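Local coordinates for SusD-like protein BACOVA_02651 (Bacteroides ovatus, PDB 5E75) that binds polysaccharide at the cell surface and probably mediates xyloglucan binding before the glucan is transported into the periplasm for degradation, at residues P26-A31 with R114-C119; V131-D136 with V513-N518; Q290-A295 with R411-G416; Q213-V218 with L365-A370. All blocks are in the same frame, centred on the assembly; numbering follows the deposited sequence.

Contact 1 of 4, residues P26-A31 with R114-C119; sequences PLYNRA and RLMRAC. With EDO (1,2-ethanediol), chain C.
Met116 leaves its helix with CG opposite the carbonyl carbon (chi1 -66°) and bends again at the next bond (chi2 -61°), a double turn that swings the terminal methyl onto the ring of Tyr28. Met116 CE lies 3.4 Å above the Tyr28 ring plane, displaced toward the rim on the CD2-CE2 side. From the Tyr28 centroid to Met116 CE is 3.7 Å, 24° off the normal, a clear CH-pi contact. The sulfur follows at a distance over the same ring, with Met116 SD 5.5 Å from the Tyr28 centroid, so the pair is also a Met-aromatic contact. Lower on the chain, Met116 CG packs against Leu27 CB at 4.2 Å. The tyrosine's polar end turns to other partners: its OH is hydrogen-bonded to Glu112 and to the backbone N of Ala178. Cohesion between helix 103-125 and the short 3-10 turn at 26-28 therefore probably rests here mainly on dispersion and weak C-H donation to an aromatic face, a case of thioether packing whose polar ring substituent is satisfied separately.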
loop_
_atom_site.group_PDB
_atom_site.type_symbol
_atom_site.label_atom_id
_atom_site.label_comp_id
_atom_site.label_asym_id
_atom_site.label_seq_id
_atom_site.Cartn_x
_atom_site.Cartn_y
_atom_site.Cartn_z
ATOM N N PRO A 26 1.541 19.431 5.641
ATOM C CA PRO A 26 0.274 18.692 5.553
ATOM C C PRO A 26 0.131 17.788 4.314
ATOM O O PRO A 26 -0.776 16.944 4.284
ATOM C CB PRO A 26 -0.786 19.799 5.533
ATOM C CG PRO A 26 -0.114 21.002 6.147
ATOM C CD PRO A 26 1.314 20.890 5.723
ATOM N N LEU A 27 0.998 17.938 3.314
ATOM C CA LEU A 27 1.024 16.987 2.194
ATOM C C LEU A 27 1.314 15.555 2.629
ATOM O O LEU A 27 1.040 14.612 1.891
ATOM C CB LEU A 27 2.078 17.397 1.163
ATOM C CG LEU A 27 1.814 18.648 0.334
ATOM C CD1 LEU A 27 3.067 19.036 -0.431
ATOM C CD2 LEU A 27 0.651 18.434 -0.627
ATOM N N TYR A 28 1.880 15.407 3.820
ATOM C CA TYR A 28 2.256 14.099 4.331
ATOM C C TYR A 28 1.238 13.518 5.303
ATOM O O TYR A 28 1.421 12.399 5.765
ATOM C CB TYR A 28 3.602 14.184 5.045
ATOM C CG TYR A 28 4.788 14.497 4.152
ATOM C CD1 TYR A 28 5.102 15.810 3.776
ATOM C CD2 TYR A 28 5.624 13.485 3.721
ATOM C CE1 TYR A 28 6.206 16.078 2.970
ATOM C CE2 TYR A 28 6.720 13.749 2.915
ATOM C CZ TYR A 28 7.009 15.032 2.550
ATOM O OH TYR A 28 8.103 15.242 1.740
ATOM N N ASN A 29 0.184 14.257 5.645
ATOM C CA ASN A 29 -0.806 13.733 6.593
ATOM C C ASN A 29 -2.225 14.185 6.269
ATOM O O ASN A 29 -3.005 13.415 5.730
ATOM C CB ASN A 29 -0.408 13.990 8.068
ATOM C CG ASN A 29 0.163 15.380 8.331
ATOM O OD1 ASN A 29 -0.445 16.405 8.003
ATOM N ND2 ASN A 29 1.316 15.414 8.994
ATOM N N ARG A 30 -2.546 15.444 6.558
ATOM C CA ARG A 30 -3.877 15.964 6.305
ATOM C C ARG A 30 -4.383 15.651 4.891
ATOM O O ARG A 30 -5.543 15.288 4.700
ATOM C CB ARG A 30 -3.871 17.479 6.554
ATOM C CG ARG A 30 -5.199 18.152 6.359
ATOM C CD ARG A 30 -5.113 19.617 6.770
ATOM N NE ARG A 30 -6.414 20.264 6.665
ATOM C CZ ARG A 30 -6.731 21.420 7.239
ATOM N NH1 ARG A 30 -5.840 22.075 7.973
ATOM N NH2 ARG A 30 -7.951 21.919 7.078
ATOM N N ALA A 31 -3.516 15.800 3.897
ATOM C CA ALA A 31 -3.902 15.542 2.520
ATOM C C ALA A 31 -4.433 14.126 2.290
ATOM O O ALA A 31 -5.364 13.940 1.510
ATOM C CB ALA A 31 -2.736 15.801 1.611
ATOM N N ARG A 114 4.426 17.785 -6.242
ATOM C CA ARG A 114 4.280 16.988 -7.452
ATOM C C ARG A 114 4.510 15.494 -7.174
ATOM O O ARG A 114 3.858 14.642 -7.780
ATOM C CB ARG A 114 5.202 17.505 -8.557
ATOM C CG ARG A 114 4.813 18.907 -8.997
ATOM C CD ARG A 114 5.558 19.382 -10.238
ATOM N NE ARG A 114 5.133 18.666 -11.435
ATOM C CZ ARG A 114 5.523 18.970 -12.667
ATOM N NH1 ARG A 114 6.345 19.990 -12.878
ATOM N NH2 ARG A 114 5.078 18.255 -13.690
ATOM N N LEU A 115 5.391 15.166 -6.237
ATOM C CA LEU A 115 5.566 13.767 -5.833
ATOM C C LEU A 115 4.279 13.207 -5.260
ATOM O O LEU A 115 3.871 12.089 -5.596
ATOM C CB LEU A 115 6.701 13.648 -4.810
ATOM C CG LEU A 115 6.934 12.274 -4.156
ATOM C CD1 LEU A 115 7.217 11.224 -5.207
ATOM C CD2 LEU A 115 8.068 12.282 -3.118
ATOM N N MET A 116 3.631 13.961 -4.380
ATOM C CA MET A 116 2.401 13.476 -3.771
ATOM C C MET A 116 1.284 13.392 -4.791
ATOM O O MET A 116 0.513 12.427 -4.788
ATOM C CB MET A 116 1.982 14.329 -2.577
ATOM C CG MET A 116 2.942 14.260 -1.421
ATOM S SD MET A 116 3.093 12.600 -0.775
ATOM C CE MET A 116 4.132 12.883 0.651
ATOM N N ARG A 117 1.193 14.368 -5.685
ATOM C CA ARG A 117 0.194 14.335 -6.740
ATOM C C ARG A 117 0.387 13.099 -7.625
ATOM O O ARG A 117 -0.585 12.426 -7.996
ATOM C CB ARG A 117 0.283 15.623 -7.565
ATOM C CG ARG A 117 -0.817 15.783 -8.607
ATOM C CD ARG A 117 -0.846 17.167 -9.210
ATOM N NE ARG A 117 0.297 17.451 -10.043
ATOM C CZ ARG A 117 0.544 18.648 -10.569
ATOM N NH1 ARG A 117 -0.274 19.677 -10.346
ATOM N NH2 ARG A 117 1.602 18.810 -11.333
ATOM N N ALA A 118 1.636 12.782 -7.931
ATOM C CA ALA A 118 1.956 11.597 -8.710
ATOM C C ALA A 118 1.525 10.336 -7.986
ATOM O O ALA A 118 0.929 9.445 -8.584
ATOM C CB ALA A 118 3.451 11.539 -9.027
ATOM N N CYS A 119 1.828 10.242 -6.700
ATOM C CA CYS A 119 1.404 9.081 -5.950
ATOM C C CYS A 119 -0.104 8.913 -5.921
ATOM O O CYS A 119 -0.607 7.797 -6.068
ATOM C CB CYS A 119 1.945 9.125 -4.523
ATOM S SG CYS A 119 3.752 8.893 -4.379
HETATM C C1 EDO C . 3.189 4.129 -5.372
HETATM O O1 EDO C . 2.792 2.763 -5.280
HETATM C C2 EDO C . 2.135 5.040 -4.756
HETATM O O2 EDO C . 1.116 5.367 -5.704
#

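Contact 2 of 4, residues V131-D136 with V513-N518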
loop_
_atom_site.group_PDB
_atom_site.type_symbol
_atom_site.label_atom_id
_atom_site.label_comp_id
_atom_site.label_asym_id
_atom_site.label_seq_id
_atom_site.Cartn_x
_atom_site.Cartn_y
_atom_site.Cartn_z
ATOM N N VAL A 131 -9.087 8.816 -14.936
ATOM C CA VAL A 131 -9.516 9.774 -13.912
ATOM C C VAL A 131 -9.332 11.182 -14.475
ATOM O O VAL A 131 -8.776 11.335 -15.566
ATOM C CB VAL A 131 -8.739 9.610 -12.570
ATOM C CG1 VAL A 131 -9.138 8.310 -11.864
ATOM C CG2 VAL A 131 -7.243 9.674 -12.790
ATOM N N ILE A 132 -9.806 12.205 -13.767
ATOM C CA ILE A 132 -9.690 13.582 -14.233
ATOM C C ILE A 132 -8.344 14.161 -13.797
ATOM O O ILE A 132 -8.065 14.238 -12.594
ATOM C CB ILE A 132 -10.826 14.440 -13.647
ATOM C CG1 ILE A 132 -12.181 13.848 -14.035
ATOM C CG2 ILE A 132 -10.719 15.872 -14.130
ATOM C CD1 ILE A 132 -13.360 14.402 -13.260
ATOM N N LEU A 133 -7.519 14.557 -14.761
ATOM C CA LEU A 133 -6.239 15.205 -14.485
ATOM C C LEU A 133 -6.439 16.697 -14.262
ATOM O O LEU A 133 -7.127 17.361 -15.046
ATOM C CB LEU A 133 -5.282 14.963 -15.656
ATOM C CG LEU A 133 -4.893 13.488 -15.855
ATOM C CD1 LEU A 133 -4.098 13.355 -17.142
ATOM C CD2 LEU A 133 -4.097 12.967 -14.661
ATOM N N ILE A 134 -5.883 17.198 -13.160
ATOM C CA ILE A 134 -6.112 18.578 -12.714
ATOM C C ILE A 134 -4.821 19.218 -12.247
ATOM O O ILE A 134 -4.195 18.733 -11.296
ATOM C CB ILE A 134 -7.057 18.652 -11.488
ATOM C CG1 ILE A 134 -8.353 17.907 -11.739
ATOM C CG2 ILE A 134 -7.343 20.137 -11.141
ATOM C CD1 ILE A 134 -9.158 17.706 -10.489
ATOM N N GLU A 135 -4.432 20.314 -12.900
ATOM C CA GLU A 135 -3.321 21.139 -12.429
ATOM C C GLU A 135 -3.781 22.498 -11.899
ATOM O O GLU A 135 -3.029 23.152 -11.187
ATOM C CB GLU A 135 -2.310 21.396 -13.540
ATOM C CG GLU A 135 -1.596 20.181 -14.055
ATOM C CD GLU A 135 -0.669 20.506 -15.202
ATOM O OE1 GLU A 135 0.399 21.115 -14.961
ATOM O OE2 GLU A 135 -1.024 20.169 -16.352
ATOM N N ASP A 136 -4.997 22.912 -12.268
ATOM C CA ASP A 136 -5.533 24.230 -11.901
ATOM C C ASP A 136 -6.819 24.030 -11.115
ATOM O O ASP A 136 -7.865 23.731 -11.686
ATOM C CB ASP A 136 -5.814 25.048 -13.171
ATOM C CG ASP A 136 -6.256 26.475 -12.878
ATOM O OD1 ASP A 136 -6.569 26.786 -11.717
ATOM O OD2 ASP A 136 -6.270 27.289 -13.827
ATOM N N VAL A 513 -11.030 11.413 -22.603
ATOM C CA VAL A 513 -10.537 12.227 -23.703
ATOM C C VAL A 513 -9.078 12.560 -23.465
ATOM O O VAL A 513 -8.573 12.418 -22.352
ATOM C CB VAL A 513 -11.342 13.522 -23.845
ATOM C CG1 VAL A 513 -12.840 13.203 -23.949
ATOM C CG2 VAL A 513 -11.093 14.473 -22.671
ATOM N N PRO A 514 -8.375 12.992 -24.513
ATOM C CA PRO A 514 -6.969 13.344 -24.309
ATOM C C PRO A 514 -6.780 14.544 -23.395
ATOM O O PRO A 514 -7.575 15.479 -23.420
ATOM C CB PRO A 514 -6.477 13.686 -25.725
ATOM C CG PRO A 514 -7.472 13.041 -26.642
ATOM C CD PRO A 514 -8.778 13.082 -25.929
ATOM N N TYR A 515 -5.706 14.515 -22.620
ATOM C CA TYR A 515 -5.328 15.653 -21.787
ATOM C C TYR A 515 -4.481 16.637 -22.589
ATOM O O TYR A 515 -3.651 16.237 -23.398
ATOM C CB TYR A 515 -4.537 15.171 -20.565
ATOM C CG TYR A 515 -4.244 16.261 -19.550
ATOM C CD1 TYR A 515 -5.268 16.848 -18.817
ATOM C CD2 TYR A 515 -2.952 16.693 -19.313
ATOM C CE1 TYR A 515 -5.014 17.846 -17.885
ATOM C CE2 TYR A 515 -2.682 17.695 -18.375
ATOM C CZ TYR A 515 -3.717 18.260 -17.669
ATOM O OH TYR A 515 -3.479 19.251 -16.741
ATOM N N THR A 516 -4.694 17.928 -22.358
ATOM C CA THR A 516 -3.814 18.943 -22.922
ATOM C C THR A 516 -2.668 19.232 -21.970
ATOM O O THR A 516 -2.831 19.912 -20.954
ATOM C CB THR A 516 -4.560 20.238 -23.209
ATOM O OG1 THR A 516 -5.097 20.758 -21.990
ATOM C CG2 THR A 516 -5.664 19.975 -24.185
ATOM N N PHE A 517 -1.508 18.687 -22.300
ATOM C CA PHE A 517 -0.334 18.815 -21.454
ATOM C C PHE A 517 0.253 20.214 -21.550
ATOM O O PHE A 517 0.170 20.865 -22.593
ATOM C CB PHE A 517 0.695 17.731 -21.803
ATOM C CG PHE A 517 0.346 16.377 -21.244
ATOM C CD1 PHE A 517 -0.412 15.465 -21.966
ATOM C CD2 PHE A 517 0.750 16.040 -19.970
ATOM C CE1 PHE A 517 -0.750 14.238 -21.417
ATOM C CE2 PHE A 517 0.420 14.837 -19.428
ATOM C CZ PHE A 517 -0.333 13.932 -20.141
ATOM N N ASN A 518 0.828 20.667 -20.441
ATOM C CA ASN A 518 1.452 21.975 -20.330
ATOM C C ASN A 518 2.976 21.885 -20.355
ATOM O O ASN A 518 3.678 22.863 -20.089
ATOM C CB ASN A 518 0.959 22.657 -19.048
ATOM C CG ASN A 518 -0.531 22.939 -19.087
ATOM O OD1 ASN A 518 -1.001 23.681 -19.945
ATOM N ND2 ASN A 518 -1.283 22.335 -18.175
HETATM O O HOH W 1 0.799 19.144 -18.085
#
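Three donors converge on one carboxylate oxygen, Glu135 OE2, and supply the polar half of this contact. Glu135 runs extended beyond CG (chi2 177°), which carries its carboxylate across to the tail. The hydroxyl of Tyr515 gives the shortest bond, OH to OE2 of Glu135 at 2.6 Å, directed at the anti lone pair. Asn518 offers its amide, ND2 to Glu135 OE2 at 2.8 Å with an N-H...O angle of 148°; that donor stands well above the carboxylate plane, while the oxygen lies close to the amide plane. A water makes the third bond, donating to Glu135 OE2 at 2.7 Å and accepting from the backbone N of Asn518 at 2.8 Å, so side chain and main chain of the same residue reach one oxygen by two routes. Such a cluster, with Arg117 packed nearby, would probably stabilise the negative charge. In the fold, this joins the extended C-terminal tail to the loop that leads from helix 103-125 into helix 137-142, where Asp136 serves as N-cap. The apolar half is made by Leu133, whose CB sits 3.6 Å above the Tyr515 ring plane, toward its rim, as a CH-pi donor, with CD1 bearing on CG of Tyr515 at 3.8 Å. Within the tail, CD2 of Tyr515 stands over the centre of the Phe517 ring, and Phe157 of helix 151-168 touches both Leu133 and Glu135.

Contact 3 of 4, residues Q290-A295 with R411-G416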
loop_
_atom_site.group_PDB
_atom_site.type_symbol
_atom_site.label_atom_id
_atom_site.label_comp_id
_atom_site.label_asym_id
_atom_site.label_seq_id
_atom_site.Cartn_x
_atom_site.Cartn_y
_atom_site.Cartn_z
ATOM N N GLN A 290 -1.266 -19.068 3.416
ATOM C CA GLN A 290 -0.551 -20.120 2.703
ATOM C C GLN A 290 0.598 -19.585 1.864
ATOM O O GLN A 290 1.443 -20.346 1.398
ATOM C CB GLN A 290 -1.514 -20.911 1.816
ATOM C CG GLN A 290 -2.471 -21.772 2.605
ATOM C CD GLN A 290 -3.588 -22.349 1.753
ATOM O OE1 GLN A 290 -3.895 -21.832 0.676
ATOM N NE2 GLN A 290 -4.226 -23.405 2.257
ATOM N N GLN A 291 0.644 -18.276 1.635
ATOM C CA GLN A 291 1.750 -17.698 0.872
ATOM C C GLN A 291 3.056 -17.740 1.656
ATOM O O GLN A 291 4.139 -17.804 1.062
ATOM C CB GLN A 291 1.471 -16.243 0.453
ATOM C CG GLN A 291 0.231 -16.056 -0.399
ATOM C CD GLN A 291 0.191 -16.972 -1.583
ATOM O OE1 GLN A 291 -0.689 -17.835 -1.694
ATOM N NE2 GLN A 291 1.140 -16.817 -2.466
ATOM N N TYR A 292 2.987 -17.673 2.980
ATOM C CA TYR A 292 4.209 -17.724 3.769
ATOM C C TYR A 292 4.812 -19.121 3.716
ATOM O O TYR A 292 4.181 -20.106 4.098
ATOM C CB TYR A 292 3.953 -17.321 5.225
ATOM C CG TYR A 292 3.361 -15.935 5.356
ATOM C CD1 TYR A 292 4.159 -14.798 5.294
ATOM C CD2 TYR A 292 1.993 -15.769 5.510
ATOM C CE1 TYR A 292 3.607 -13.518 5.381
ATOM C CE2 TYR A 292 1.430 -14.496 5.592
ATOM C CZ TYR A 292 2.243 -13.386 5.538
ATOM O OH TYR A 292 1.676 -12.131 5.615
ATOM N N GLU A 293 6.048 -19.195 3.256
ATOM C CA GLU A 293 6.781 -20.454 3.309
ATOM C C GLU A 293 6.958 -20.852 4.763
ATOM O O GLU A 293 6.940 -20.016 5.659
ATOM C CB GLU A 293 8.118 -20.287 2.588
ATOM C CG GLU A 293 7.903 -20.023 1.088
ATOM C CD GLU A 293 9.157 -19.665 0.318
ATOM O OE1 GLU A 293 10.254 -20.067 0.731
ATOM O OE2 GLU A 293 9.033 -18.964 -0.716
ATOM N N LEU A 294 7.101 -22.147 5.008
ATOM C CA LEU A 294 7.180 -22.666 6.368
ATOM C C LEU A 294 8.254 -21.964 7.194
ATOM O O LEU A 294 8.022 -21.652 8.365
ATOM C CB LEU A 294 7.430 -24.170 6.345
ATOM C CG LEU A 294 7.488 -24.887 7.695
ATOM C CD1 LEU A 294 6.254 -24.630 8.542
ATOM C CD2 LEU A 294 7.652 -26.372 7.414
ATOM N N ALA A 295 9.392 -21.669 6.570
ATOM C CA ALA A 295 10.497 -21.021 7.244
ATOM C C ALA A 295 10.268 -19.529 7.469
ATOM O O ALA A 295 10.987 -18.927 8.254
ATOM C CB ALA A 295 11.779 -21.230 6.460
ATOM N N ARG A 411 6.227 -10.575 -3.197
ATOM C CA ARG A 411 5.625 -9.285 -2.907
ATOM C C ARG A 411 4.457 -9.427 -1.935
ATOM O O ARG A 411 4.321 -8.621 -1.010
ATOM C CB ARG A 411 5.193 -8.577 -4.190
ATOM C CG ARG A 411 6.361 -8.081 -5.021
ATOM C CD ARG A 411 5.895 -7.268 -6.220
ATOM N NE ARG A 411 5.356 -5.989 -5.795
ATOM C CZ ARG A 411 6.067 -4.884 -5.597
ATOM N NH1 ARG A 411 7.354 -4.818 -5.881
ATOM N NH2 ARG A 411 5.467 -3.781 -5.161
ATOM N N ARG A 412 3.603 -10.424 -2.118
ATOM C CA ARG A 412 2.479 -10.595 -1.203
ATOM C C ARG A 412 2.950 -10.726 0.237
ATOM O O ARG A 412 2.386 -10.077 1.133
ATOM C CB ARG A 412 1.606 -11.793 -1.601
ATOM C CG ARG A 412 0.792 -11.565 -2.862
ATOM C CD ARG A 412 -0.196 -12.683 -3.157
ATOM N NE ARG A 412 -1.249 -12.722 -2.143
ATOM C CZ ARG A 412 -2.117 -13.720 -1.973
ATOM N NH1 ARG A 412 -2.095 -14.806 -2.747
ATOM N NH2 ARG A 412 -3.007 -13.643 -0.991
ATOM N N VAL A 413 3.967 -11.564 0.480
ATOM C CA VAL A 413 4.435 -11.787 1.834
ATOM C C VAL A 413 5.280 -10.629 2.373
ATOM O O VAL A 413 5.258 -10.365 3.568
ATOM C CB VAL A 413 5.190 -13.148 2.030
ATOM C CG1 VAL A 413 4.298 -14.343 1.729
ATOM C CG2 VAL A 413 6.416 -13.245 1.199
ATOM N N GLU A 414 6.000 -9.928 1.519
ATOM C CA GLU A 414 6.756 -8.773 1.982
ATOM C C GLU A 414 5.820 -7.641 2.390
ATOM O O GLU A 414 6.101 -6.937 3.369
ATOM C CB GLU A 414 7.735 -8.315 0.903
ATOM C CG GLU A 414 8.641 -7.161 1.322
ATOM C CD GLU A 414 9.581 -7.473 2.457
ATOM O OE1 GLU A 414 9.884 -8.668 2.709
ATOM O OE2 GLU A 414 10.057 -6.506 3.098
ATOM N N PHE A 415 4.702 -7.488 1.681
ATOM C CA PHE A 415 3.861 -6.284 1.830
ATOM C C PHE A 415 2.460 -6.545 2.377
ATOM O O PHE A 415 1.594 -5.677 2.311
ATOM C CB PHE A 415 3.806 -5.467 0.526
ATOM C CG PHE A 415 5.146 -5.016 0.083
ATOM C CD1 PHE A 415 5.827 -4.068 0.822
ATOM C CD2 PHE A 415 5.750 -5.558 -1.022
ATOM C CE1 PHE A 415 7.105 -3.695 0.457
ATOM C CE2 PHE A 415 7.005 -5.170 -1.404
ATOM C CZ PHE A 415 7.678 -4.246 -0.663
ATOM N N GLY A 416 2.232 -7.723 2.945
ATOM C CA GLY A 416 0.936 -8.024 3.528
ATOM C C GLY A 416 0.514 -6.994 4.560
ATOM O O GLY A 416 1.318 -6.573 5.395
HETATM O O HOH W 2 3.117 -9.981 5.105
#
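Val413 meets Tyr292 as an aliphatic branch over an aromatic face: CG1 lies 4.0 Å from the ring centroid of Tyr292, 28° off the normal, a CH-pi contact displaced toward the CD1-CE1 side of the ring. Val413 CG1 also touches Gln291 CB at 3.6 Å and thus fills the corner between two successive residues. Beside it, the Gln291 side chain folds at chi2 (-51°) and lies flat over Arg412, with Gln291 CG 3.5 Å above the guanidinium plane and the amide stacked on it at an interplanar angle of 15°. Polar bridging is left to a water, 2.6 Å from Tyr292 OH in the plane of that ring and donating to Val413 O at 2.7 Å. One shell out, the guanidinium is fixed in place by a salt bridge from Arg412 NH2 to Asp287 and a hydrogen bond from NH1 to the hydroxyl of Tyr439. The backbone is held as well, with Arg409 NE hydrogen-bonded to Gln291 O. The contact thus joins the end of helix 286-291 to the C-terminal part of helix 404-415, with helix 297-303 packing on Tyr292 and Val413 and helix 421-431 reaching Arg412 through Met425.

Contact 4 of 4, residues Q213-V218 with L365-A370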
loop_
_atom_site.group_PDB
_atom_site.type_symbol
_atom_site.label_atom_id
_atom_site.label_comp_id
_atom_site.label_asym_id
_atom_site.label_seq_id
_atom_site.Cartn_x
_atom_site.Cartn_y
_atom_site.Cartn_z
ATOM N N GLN A 213 16.958 1.263 -14.832
ATOM C CA GLN A 213 17.864 2.366 -14.572
ATOM C C GLN A 213 17.523 3.097 -13.272
ATOM O O GLN A 213 18.400 3.353 -12.457
ATOM C CB GLN A 213 17.859 3.334 -15.747
ATOM C CG GLN A 213 18.568 2.800 -16.975
ATOM C CD GLN A 213 18.559 3.805 -18.105
ATOM O OE1 GLN A 213 17.753 3.710 -19.031
ATOM N NE2 GLN A 213 19.444 4.787 -18.027
ATOM N N TYR A 214 16.246 3.429 -13.073
ATOM C CA TYR A 214 15.857 4.122 -11.852
ATOM C C TYR A 214 15.980 3.223 -10.616
ATOM O O TYR A 214 16.467 3.666 -9.579
ATOM C CB TYR A 214 14.442 4.710 -11.986
ATOM C CG TYR A 214 14.436 5.945 -12.851
ATOM C CD1 TYR A 214 14.909 7.143 -12.363
ATOM C CD2 TYR A 214 13.987 5.906 -14.162
ATOM C CE1 TYR A 214 14.936 8.279 -13.151
ATOM C CE2 TYR A 214 14.016 7.034 -14.965
ATOM C CZ TYR A 214 14.480 8.218 -14.451
ATOM O OH TYR A 214 14.494 9.340 -15.265
ATOM N N ALA A 215 15.526 1.977 -10.715
ATOM C CA ALA A 215 15.578 1.104 -9.555
ATOM C C ALA A 215 17.028 0.760 -9.191
ATOM O O ALA A 215 17.391 0.758 -8.024
ATOM C CB ALA A 215 14.763 -0.170 -9.788
ATOM N N SER A 216 17.864 0.494 -10.194
ATOM C CA SER A 216 19.256 0.134 -9.916
ATOM C C SER A 216 19.990 1.290 -9.251
ATOM O O SER A 216 20.792 1.089 -8.353
ATOM C CB SER A 216 19.995 -0.315 -11.175
ATOM O OG SER A 216 20.113 0.719 -12.105
ATOM N N ASP A 217 19.689 2.519 -9.678
ATOM C CA ASP A 217 20.315 3.697 -9.074
ATOM C C ASP A 217 20.004 3.724 -7.562
ATOM O O ASP A 217 20.895 3.859 -6.724
ATOM C CB ASP A 217 19.816 4.949 -9.802
ATOM C CG ASP A 217 20.551 6.212 -9.407
ATOM O OD1 ASP A 217 21.672 6.142 -8.864
ATOM O OD2 ASP A 217 19.982 7.292 -9.671
ATOM N N VAL A 218 18.734 3.545 -7.203
ATOM C CA VAL A 218 18.361 3.514 -5.792
ATOM C C VAL A 218 19.042 2.360 -5.048
ATOM O O VAL A 218 19.631 2.548 -3.983
ATOM C CB VAL A 218 16.834 3.414 -5.623
ATOM C CG1 VAL A 218 16.450 3.333 -4.153
ATOM C CG2 VAL A 218 16.136 4.610 -6.279
ATOM N N LEU A 365 12.500 -5.442 -5.083
ATOM C CA LEU A 365 11.679 -6.389 -5.819
ATOM C C LEU A 365 11.273 -5.863 -7.194
ATOM O O LEU A 365 11.173 -6.627 -8.151
ATOM C CB LEU A 365 10.436 -6.803 -5.002
ATOM C CG LEU A 365 10.731 -7.567 -3.716
ATOM C CD1 LEU A 365 9.459 -7.811 -2.939
ATOM C CD2 LEU A 365 11.407 -8.869 -3.981
ATOM N N THR A 366 11.051 -4.554 -7.292
ATOM C CA THR A 366 10.763 -3.914 -8.585
ATOM C C THR A 366 11.937 -4.054 -9.547
ATOM O O THR A 366 11.757 -4.369 -10.724
ATOM C CB THR A 366 10.397 -2.420 -8.383
ATOM O OG1 THR A 366 9.164 -2.350 -7.660
ATOM C CG2 THR A 366 10.211 -1.655 -9.695
ATOM N N TYR A 367 13.143 -3.851 -9.045
ATOM C CA TYR A 367 14.328 -4.030 -9.868
ATOM C C TYR A 367 14.403 -5.477 -10.382
ATOM O O TYR A 367 14.632 -5.713 -11.574
ATOM C CB TYR A 367 15.573 -3.673 -9.049
ATOM C CG TYR A 367 16.895 -3.700 -9.796
ATOM C CD1 TYR A 367 16.959 -3.528 -11.171
ATOM C CD2 TYR A 367 18.077 -3.882 -9.104
ATOM C CE1 TYR A 367 18.176 -3.554 -11.844
ATOM C CE2 TYR A 367 19.297 -3.913 -9.768
ATOM C CZ TYR A 367 19.334 -3.746 -11.135
ATOM O OH TYR A 367 20.551 -3.783 -11.788
ATOM N N ALA A 368 14.178 -6.448 -9.499
ATOM C CA ALA A 368 14.206 -7.844 -9.904
ATOM C C ALA A 368 13.203 -8.128 -11.014
ATOM O O ALA A 368 13.511 -8.807 -12.001
ATOM C CB ALA A 368 13.941 -8.764 -8.706
ATOM N N GLU A 369 11.986 -7.616 -10.869
ATOM C CA GLU A 369 10.937 -7.874 -11.845
ATOM C C GLU A 369 11.276 -7.212 -13.179
ATOM O O GLU A 369 11.005 -7.760 -14.258
ATOM C CB GLU A 369 9.566 -7.405 -11.311
ATOM C CG GLU A 369 8.386 -7.771 -12.181
ATOM C CD GLU A 369 7.027 -7.430 -11.564
ATOM O OE1 GLU A 369 6.967 -7.115 -10.363
ATOM O OE2 GLU A 369 6.018 -7.524 -12.293
ATOM N N ALA A 370 11.872 -6.023 -13.123
ATOM C CA ALA A 370 12.269 -5.335 -14.350
ATOM C C ALA A 370 13.437 -6.046 -15.046
ATOM O O ALA A 370 13.531 -5.999 -16.277
ATOM C CB ALA A 370 12.608 -3.880 -14.074
#
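Ser216 turns its hydroxyl back on its own helix, where OG is hydrogen-bonded to the carbonyl oxygen of Arg212, one turn earlier. The torsion responsible, chi1 65°, sets OG between the backbone N and the carbonyl carbon, and the polar end is thereby satisfied without help from the opposite helix. What Ser216 presents to Tyr367 is its carbon skeleton. Ser216 CB comes over one face of the Tyr367 ring, toward its hydroxyl end, 3.5 Å from Tyr367 CZ and 3.6 Å from Tyr367 OH, and counts as a CH-pi donor at 4.0 Å from the centroid, 29° off the normal. Behind it, Ser216 CA stands over the ring centre of Tyr367 at 4.0 Å above the plane. Tyr367 arrives there because its CG is anti to the backbone N (chi1 -175°), which lays the ring across the neighbouring helix. At the root of the side chain, Ala215 CB meets Tyr367 CB at 3.7 Å; because Ala215 ends at CB, the backbones come close, Ala215 CA to Tyr367 CA 5.3 Å. Arg212 NH1 is hydrogen-bonded to Ala370 O, a polar tie between the same two helices. Separately, Arg382 of helix 382-393 packs on Tyr367. Close packing of helices 205-221 and 360-372 through a small residue and an aromatic one is consistent with the TPR-like helical core of the SusD family.

All four contacts lay a carbon over a tyrosine face: a methionine methyl, a leucine CB, a valine branch and a serine CB in turn. Contacts 1, 3 and 4 are buried, and contact 3 adds a stacked guanidinium and a bridging water. Contact 2, farther out at about 25 Å from the chain centre and partly exposed, adds a carboxylate gripped by several donors. Contacts 1 and 2 adjoin through Arg117, on helix 103-125, which packs against Glu135. Contacts 3 and 4 touch where Arg411 and Phe415 of helix 404-415 meet Leu365 and Thr366 of helix 360-372, so one helix of each packs against one of the other. Contacts 2 and 3, centres about 39 Å apart, lie on opposite sides of the chain centre.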